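Local structure of surface layer protein (Geobacillus stearothermophilus, 4UJ7) at residues V194-L199 against D212-D217; G121-S126 against Y184-N189; I115-D120 against N134-K139. The protein probably helps build the self-assembling surface layer of the bacterial cell, this piece being two Big2-type domains, the second of which binds three calcium ions. One frame throughout, in Å; residues are numbered along the deposited sequence.

Contact 1: residues V194-L199 against D212-D217; sequences VGKETL and DVEVID. With CA (calcium ion), chain D.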
# COMPACT_ATOMS: atom_id res chain seq x y z
N VAL A 194 20.04 13.80 -0.36
CA VAL A 194 19.28 12.57 -0.50
C VAL A 194 19.60 11.65 0.68
O VAL A 194 20.65 11.79 1.33
CB VAL A 194 19.60 11.85 -1.83
CG1 VAL A 194 19.30 12.76 -3.02
CG2 VAL A 194 21.06 11.40 -1.87
N GLY A 195 18.69 10.73 0.98
CA GLY A 195 18.96 9.68 1.97
C GLY A 195 17.70 9.22 2.66
O GLY A 195 16.60 9.65 2.31
N LYS A 196 17.89 8.39 3.68
CA LYS A 196 16.81 7.88 4.51
C LYS A 196 16.44 8.84 5.63
O LYS A 196 17.32 9.48 6.24
CB LYS A 196 17.23 6.53 5.14
CG LYS A 196 17.54 5.40 4.16
CD LYS A 196 16.29 5.02 3.37
CE LYS A 196 16.52 3.88 2.38
NZ LYS A 196 16.43 2.55 3.04
N GLU A 197 15.14 8.92 5.93
CA GLU A 197 14.65 9.64 7.09
C GLU A 197 13.74 8.73 7.90
O GLU A 197 12.76 8.20 7.37
CB GLU A 197 13.92 10.92 6.65
CG GLU A 197 13.44 11.81 7.80
CD GLU A 197 14.52 12.65 8.44
OE1 GLU A 197 15.73 12.39 8.23
OE2 GLU A 197 14.16 13.61 9.16
N THR A 198 14.06 8.53 9.17
CA THR A 198 13.30 7.65 10.05
C THR A 198 12.04 8.35 10.58
O THR A 198 12.13 9.41 11.22
CB THR A 198 14.18 7.15 11.23
OG1 THR A 198 15.29 6.44 10.68
CG2 THR A 198 13.39 6.21 12.14
N LEU A 199 10.87 7.76 10.32
CA LEU A 199 9.63 8.23 10.93
C LEU A 199 9.21 7.33 12.06
O LEU A 199 9.24 6.12 11.94
CB LEU A 199 8.51 8.30 9.89
CG LEU A 199 8.83 9.10 8.62
CD1 LEU A 199 7.63 9.09 7.67
CD2 LEU A 199 9.23 10.53 8.97
N ASP A 212 11.37 3.94 7.49
CA ASP A 212 12.29 4.84 6.82
C ASP A 212 11.72 5.23 5.47
O ASP A 212 11.42 4.36 4.64
CB ASP A 212 13.65 4.17 6.63
CG ASP A 212 14.50 4.18 7.90
OD1 ASP A 212 14.03 4.65 8.96
OD2 ASP A 212 15.65 3.72 7.83
N VAL A 213 11.52 6.52 5.25
CA VAL A 213 11.25 7.03 3.91
C VAL A 213 12.56 7.47 3.25
O VAL A 213 13.55 7.67 3.94
CB VAL A 213 10.20 8.16 3.90
CG1 VAL A 213 8.88 7.62 4.44
CG2 VAL A 213 10.67 9.39 4.70
N GLU A 214 12.57 7.57 1.93
CA GLU A 214 13.79 7.92 1.21
C GLU A 214 13.56 9.11 0.29
O GLU A 214 12.63 9.10 -0.52
CB GLU A 214 14.30 6.72 0.39
CG GLU A 214 15.69 6.92 -0.20
CD GLU A 214 16.15 5.78 -1.09
OE1 GLU A 214 15.43 4.76 -1.21
OE2 GLU A 214 17.25 5.91 -1.70
N VAL A 215 14.42 10.12 0.42
CA VAL A 215 14.46 11.19 -0.56
C VAL A 215 15.51 10.83 -1.60
O VAL A 215 16.65 10.49 -1.25
CB VAL A 215 14.71 12.57 0.10
CG1 VAL A 215 15.01 13.64 -0.94
CG2 VAL A 215 13.49 12.98 0.90
N ILE A 216 15.10 10.86 -2.86
CA ILE A 216 15.99 10.62 -4.00
C ILE A 216 16.01 11.89 -4.87
O ILE A 216 15.23 12.82 -4.66
CB ILE A 216 15.56 9.37 -4.83
CG1 ILE A 216 14.19 9.60 -5.51
CG2 ILE A 216 15.56 8.12 -3.96
CD1 ILE A 216 13.77 8.54 -6.54
N ASP A 217 16.91 11.94 -5.85
CA ASP A 217 16.91 13.03 -6.81
C ASP A 217 17.37 12.49 -8.16
O ASP A 217 18.55 12.22 -8.34
CB ASP A 217 17.84 14.16 -6.35
CG ASP A 217 17.68 15.44 -7.18
OD1 ASP A 217 17.34 15.35 -8.39
OD2 ASP A 217 17.90 16.54 -6.63
CA CA D . 16.33 14.83 8.90
O HOH W 1 16.18 1.64 5.57
O HOH W 2 13.61 1.91 3.81
O HOH W 3 14.72 16.48 9.63

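Contact 2: residues G121-S126 against Y184-N189; sequences GKIDKS and YVITDN. With CA (calcium ion), chain B; CA (calcium ion), chain C.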
# COMPACT_ATOMS: atom_id res chain seq x y z
N GLY A 121 7.63 4.45 -1.47
CA GLY A 121 8.42 4.82 -0.29
C GLY A 121 9.48 5.89 -0.54
O GLY A 121 10.33 6.15 0.32
N LYS A 122 9.41 6.50 -1.72
CA LYS A 122 10.38 7.49 -2.16
C LYS A 122 9.73 8.83 -2.48
O LYS A 122 8.59 8.88 -2.95
CB LYS A 122 11.11 6.99 -3.41
CG LYS A 122 11.74 5.62 -3.24
CD LYS A 122 12.36 5.12 -4.53
CE LYS A 122 12.85 3.69 -4.35
NZ LYS A 122 13.44 3.50 -3.00
N ILE A 123 10.48 9.91 -2.24
CA ILE A 123 10.12 11.27 -2.64
C ILE A 123 11.28 11.77 -3.51
O ILE A 123 12.44 11.78 -3.07
CB ILE A 123 9.97 12.20 -1.41
CG1 ILE A 123 8.77 11.77 -0.55
CG2 ILE A 123 9.88 13.67 -1.84
CD1 ILE A 123 8.77 12.34 0.86
N ASP A 124 10.97 12.18 -4.73
CA ASP A 124 11.99 12.58 -5.70
C ASP A 124 12.08 14.11 -5.73
O ASP A 124 11.18 14.78 -6.27
CB ASP A 124 11.63 12.02 -7.07
CG ASP A 124 12.76 12.15 -8.09
OD1 ASP A 124 13.71 12.94 -7.89
OD2 ASP A 124 12.68 11.45 -9.13
N LYS A 125 13.14 14.65 -5.12
CA LYS A 125 13.28 16.11 -5.03
C LYS A 125 13.76 16.78 -6.32
O LYS A 125 14.00 17.99 -6.33
CB LYS A 125 14.12 16.55 -3.82
CG LYS A 125 15.59 16.15 -3.85
CD LYS A 125 16.32 16.74 -2.66
CE LYS A 125 17.83 16.52 -2.76
NZ LYS A 125 18.45 17.35 -3.85
N SER A 126 13.90 16.00 -7.39
CA SER A 126 14.09 16.55 -8.74
C SER A 126 12.92 17.45 -9.07
O SER A 126 11.79 17.22 -8.60
CB SER A 126 14.15 15.43 -9.79
OG SER A 126 14.14 15.95 -11.12
N TYR A 184 -1.58 8.92 5.83
CA TYR A 184 -0.55 9.85 6.29
C TYR A 184 0.35 10.17 5.09
O TYR A 184 0.95 9.27 4.50
CB TYR A 184 0.26 9.21 7.41
CG TYR A 184 0.31 10.00 8.71
CD1 TYR A 184 0.96 11.24 8.77
CD2 TYR A 184 -0.29 9.51 9.87
CE1 TYR A 184 1.01 11.97 9.94
CE2 TYR A 184 -0.24 10.23 11.07
CZ TYR A 184 0.42 11.46 11.10
OH TYR A 184 0.48 12.20 12.27
N VAL A 185 0.41 11.45 4.73
CA VAL A 185 1.08 11.88 3.50
C VAL A 185 2.38 12.57 3.89
O VAL A 185 2.38 13.54 4.66
CB VAL A 185 0.18 12.79 2.66
CG1 VAL A 185 0.89 13.25 1.40
CG2 VAL A 185 -1.12 12.07 2.31
N ILE A 186 3.47 12.05 3.33
CA ILE A 186 4.81 12.56 3.61
C ILE A 186 5.31 13.33 2.38
O ILE A 186 5.27 12.81 1.26
CB ILE A 186 5.79 11.39 3.92
CG1 ILE A 186 5.16 10.32 4.84
CG2 ILE A 186 7.09 11.95 4.50
CD1 ILE A 186 4.65 10.86 6.16
N THR A 187 5.78 14.56 2.58
CA THR A 187 6.29 15.37 1.46
C THR A 187 7.62 16.01 1.83
O THR A 187 7.95 16.13 3.02
CB THR A 187 5.30 16.48 1.09
OG1 THR A 187 4.97 17.23 2.26
CG2 THR A 187 4.01 15.90 0.45
N ASP A 188 8.39 16.42 0.83
CA ASP A 188 9.66 17.14 1.04
C ASP A 188 9.37 18.48 1.70
O ASP A 188 8.38 19.15 1.39
CB ASP A 188 10.34 17.36 -0.31
CG ASP A 188 11.75 17.91 -0.20
OD1 ASP A 188 12.37 17.80 0.87
OD2 ASP A 188 12.26 18.41 -1.24
N ASN A 189 10.25 18.86 2.63
CA ASN A 189 10.23 20.19 3.24
C ASN A 189 11.63 20.78 3.26
O ASN A 189 12.21 20.98 4.32
CB ASN A 189 9.68 20.09 4.67
CG ASN A 189 9.49 21.45 5.32
OD1 ASN A 189 9.24 22.45 4.65
ND2 ASN A 189 9.60 21.50 6.65
CA CA B . 9.89 15.98 -7.84
CA CA C . 6.49 8.16 -3.92
O HOH W 4 9.71 18.01 -6.56
O HOH W 5 8.42 17.27 -9.26
O HOH W 6 4.61 9.74 -4.69
O HOH W 7 5.31 6.77 -5.58

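Contact 3: residues I115-D120 against N134-K139; sequences IKVLDD and NDVQLK. With CA (calcium ion), chain C; CA (calcium ion), chain B.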
# COMPACT_ATOMS: atom_id res chain seq x y z
N ILE A 115 2.87 -1.16 9.71
CA ILE A 115 3.07 0.12 9.08
C ILE A 115 3.25 -0.15 7.59
O ILE A 115 4.23 -0.79 7.16
CB ILE A 115 4.28 0.85 9.69
CG1 ILE A 115 4.07 1.02 11.21
CG2 ILE A 115 4.49 2.18 8.98
CD1 ILE A 115 5.32 1.39 11.99
N LYS A 116 2.29 0.31 6.81
CA LYS A 116 2.22 -0.02 5.40
C LYS A 116 2.59 1.16 4.49
O LYS A 116 2.00 2.24 4.61
CB LYS A 116 0.79 -0.46 5.08
CG LYS A 116 0.59 -0.83 3.64
CD LYS A 116 0.77 -2.31 3.47
CE LYS A 116 0.68 -2.65 2.00
NZ LYS A 116 2.00 -2.43 1.35
N VAL A 117 3.54 0.94 3.59
CA VAL A 117 3.90 1.94 2.56
C VAL A 117 3.09 1.64 1.31
O VAL A 117 3.25 0.57 0.70
CB VAL A 117 5.41 1.88 2.24
CG1 VAL A 117 5.79 2.86 1.12
CG2 VAL A 117 6.23 2.12 3.49
N LEU A 118 2.22 2.57 0.92
CA LEU A 118 1.29 2.34 -0.20
C LEU A 118 1.92 2.59 -1.57
O LEU A 118 1.55 1.94 -2.55
CB LEU A 118 0.04 3.18 -0.03
CG LEU A 118 -0.85 2.90 1.18
CD1 LEU A 118 -1.93 3.97 1.28
CD2 LEU A 118 -1.46 1.51 1.13
N ASP A 119 2.86 3.52 -1.63
CA ASP A 119 3.53 3.88 -2.88
C ASP A 119 4.91 3.21 -2.95
O ASP A 119 5.09 2.10 -2.44
CB ASP A 119 3.63 5.41 -3.01
CG ASP A 119 4.50 6.02 -1.94
OD1 ASP A 119 4.34 5.65 -0.75
OD2 ASP A 119 5.36 6.83 -2.32
N ASP A 120 5.88 3.88 -3.57
CA ASP A 120 7.26 3.36 -3.64
C ASP A 120 8.14 3.67 -2.42
O ASP A 120 9.26 3.19 -2.34
CB ASP A 120 7.96 3.83 -4.93
CG ASP A 120 8.25 5.33 -4.95
OD1 ASP A 120 7.78 6.07 -4.05
OD2 ASP A 120 8.96 5.76 -5.89
N ASN A 134 6.25 12.83 -5.67
CA ASN A 134 6.53 13.85 -4.65
C ASN A 134 5.99 13.54 -3.26
O ASN A 134 5.99 14.41 -2.37
CB ASN A 134 6.05 15.21 -5.15
CG ASN A 134 6.88 15.71 -6.33
OD1 ASN A 134 8.11 15.63 -6.33
ND2 ASN A 134 6.19 16.25 -7.33
N ASP A 135 5.56 12.31 -3.05
CA ASP A 135 5.12 11.93 -1.71
C ASP A 135 5.42 10.50 -1.35
O ASP A 135 5.88 9.71 -2.18
CB ASP A 135 3.64 12.33 -1.46
CG ASP A 135 2.62 11.41 -2.15
OD1 ASP A 135 2.94 10.29 -2.60
OD2 ASP A 135 1.44 11.81 -2.19
N VAL A 136 5.18 10.19 -0.07
CA VAL A 136 5.01 8.83 0.40
C VAL A 136 3.65 8.80 1.07
O VAL A 136 3.23 9.79 1.67
CB VAL A 136 6.13 8.41 1.39
CG1 VAL A 136 5.83 7.07 2.05
CG2 VAL A 136 7.47 8.38 0.67
N GLN A 137 2.97 7.67 0.94
CA GLN A 137 1.67 7.48 1.56
C GLN A 137 1.71 6.29 2.49
O GLN A 137 2.14 5.21 2.09
CB GLN A 137 0.62 7.23 0.49
CG GLN A 137 0.19 8.48 -0.25
CD GLN A 137 -1.01 8.18 -1.11
OE1 GLN A 137 -0.97 7.30 -1.97
NE2 GLN A 137 -2.09 8.87 -0.85
N LEU A 138 1.27 6.51 3.73
CA LEU A 138 1.32 5.47 4.77
C LEU A 138 -0.04 5.18 5.37
O LEU A 138 -0.87 6.08 5.54
CB LEU A 138 2.24 5.94 5.92
CG LEU A 138 3.67 6.29 5.54
CD1 LEU A 138 4.38 6.89 6.75
CD2 LEU A 138 4.45 5.11 4.97
N LYS A 139 -0.27 3.91 5.70
CA LYS A 139 -1.37 3.54 6.58
C LYS A 139 -0.80 2.70 7.74
O LYS A 139 0.27 2.12 7.62
CB LYS A 139 -2.46 2.76 5.84
CG LYS A 139 -3.46 3.66 5.12
CD LYS A 139 -4.49 2.80 4.38
CE LYS A 139 -5.60 3.66 3.80
NZ LYS A 139 -6.42 4.26 4.88
CA CA C . 6.49 8.16 -3.92
CA CA B . 9.89 15.98 -7.84
O HOH W 5 8.42 17.27 -9.26
O HOH W 6 4.61 9.74 -4.69
O HOH W 4 9.71 18.01 -6.56
O HOH W 7 5.31 6.77 -5.58

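Contact 1: residues V194-L199 against D212-D217
An antiparallel beta hairpin, strands 195-203 and 206-216, is held together here at the end remote from its turn, where Gly195 to Thr198 run against Val215 to Asp212. Gly195 with Val215 and Glu197 with Val213 are the hydrogen-bonded pairs. Each pair is joined by two backbone bonds. The straightest, from Glu197 N to Val213 O, is 2.8 Å long with an N-H...O angle of 167°. The backbone angles of Gly195 would push a CB against the carbonyl oxygen of Val194, a strained region for any residue with a CB.

The non-hydrogen-bonded pairs carry the polar face. Thr198 OG1 donates to Asp212 OD1 at 2.8 Å and reaches it from above the carboxylate plane. Lys196 NZ is 5.0 Å from Asp212 OD2, too far for a direct bond. A water bridges them and accepts from Lys196 NZ at 2.7 Å. The lysine chain bends at chi2 (-64°), which lays its CD and CE beside Glu214. Its CE comes within 3.9 Å of Glu214 OE1, but that oxygen forms its salt bridge with Lys122.

The other face is apolar near the strand. Leu199 CD1 meets Val213 CG1 at 3.8 Å, the two side chains crossing at about a right angle. Glu197 CB touches Val213 CG2. CG of Glu197 then stands anti to its own N (chi1 -176°), and a further bend carries the carboxylate away to a calcium ion. OE1 and OE2 of Glu197 both bind the metal, at 2.6 and 2.5 Å. A water, Glu162, Asp165, Asn167 and the carbonyl of Val169 complete the site.

Val213 and Leu199 also pack on strand 135-144 of the facing sheet. Strand 122-124 lies parallel to 206-216 on its other side and bonds to Glu214 and Ile216.

Contact 2: residues G121-S126 against Y184-N189
Ile186 is the first residue of 184-189 to meet residues 121-126, and it does so through Ile123. Its CG2 branch lies 4.0 Å from Ile123 CD1. In Ile186 a chi1 of -43° sets CG1 beside the backbone N, and CG2 takes the position anti to that N. The CG1 branch ends near Leu138; the side chain also touches Ala173. Ile123 CD1 also touches the carbonyl oxygen of Ile186, at 3.6 Å.

Thr187 offers its backbone. Its CA is 4.0 Å from Ile123 CD1, and its CB points to the other side of the strand, away from Ile123. The two strands are not hydrogen-bonded to each other. They belong to the two facing sheets of a beta sandwich; the axes of the short segments approach to 7.6 Å at 33°. This is the immunoglobulin-like arrangement expected of a Big2 domain. Ile123 is one apolar link between the sheets, and it also packs on Val136.

Asp188 follows. Its CB lies 4.0 Å from Ile123 CG2, and the two side chains pass at a slant. CG of Asp188 is anti to the backbone N (chi1 -172°), and OD2 ends 3.7 Å from Lys125 CB. This is not a salt bridge: the lysine chain leads away, and Lys125 NZ pairs instead with Asp217. Asp188 finds its polar partner in Ser191, just beyond the segment.

Carbonyl oxygens of Lys122, Asp124 and Ser126 serve two calcium ions. Lys122 O binds one; Asp124 O and Ser126 O bind the other, together with Glu129, Asn134 and two waters. An Asx turn shapes this bend, with Ser126 N donating to Asp124 OD1 at 3.1 Å.

Contact 3: residues I115-D120 against N134-K139
Lys116 pairs with Lys139, and Val117 with Leu138, where strand 110-117 runs antiparallel to strand 135-144. This end is tightly held. Lys116 N donates to Lys139 O at 2.8 Å, and Lys139 N returns a bond to Lys116 O. One residue on, Leu118 N donates to Gln137 O at 2.9 Å, almost in line with the carbonyl. Val117 and Leu138 lie side by side on the inner face, with Val117 CG2 3.8 Å from Leu138 CD2. They continue into the core against Val211.

The other face is looser. Leu118 CD1 rests on the aliphatic part of Lys139, 4.1 Å from its CG. The ammonium of Lys139 goes on to Asp152 and Asp181. Of the Gln137 side chain, CB is what meets Leu118, 4.1 Å from Leu118 CB.

Past Leu118 the regular pairing gives way to the calcium site. Asp119 has chi1 at 65°, which turns its carboxylate toward the edge of strand 135-144. There OD1 accepts from Gln137 N at 3.0 Å, the donor lying well above the carboxylate plane. Asp119 OD2 binds the calcium ion at 2.4 Å. Asp120 OD1 and Asp135 O are ligands too, with two waters, Asn133 and the carbonyl of Lys122. One of these waters also donates to Asp135 OD1 at 2.7 Å.

Asp119 therefore links strand and metal: one oxygen takes the place of a backbone acceptor, the other is a ligand. Asp119 OD2 and Asp135 O are both acceptors in close approach, and the shared positive ion probably offsets their repulsion.

In the fold
All three contacts lie in the second Big2 domain of this chain. Along the sequence, contacts 3 and 2 interlock, their segments alternating, and contact 1 follows both. Contact 3 belongs to the sheet that holds strands 110-117, 135-144 and 181-188. Contact 1 belongs to the facing sheet, with strands 122-124, 195-203 and 206-216. Contact 2 joins the two sheets. Its centre is about 8 Å from that of contact 1 and about 9 Å from that of contact 3; contacts 1 and 3 are about 12 Å apart. Contacts 2 and 3 share two calcium ions, while contact 1 has a third. Calcium thus probably helps fix the loops of this domain.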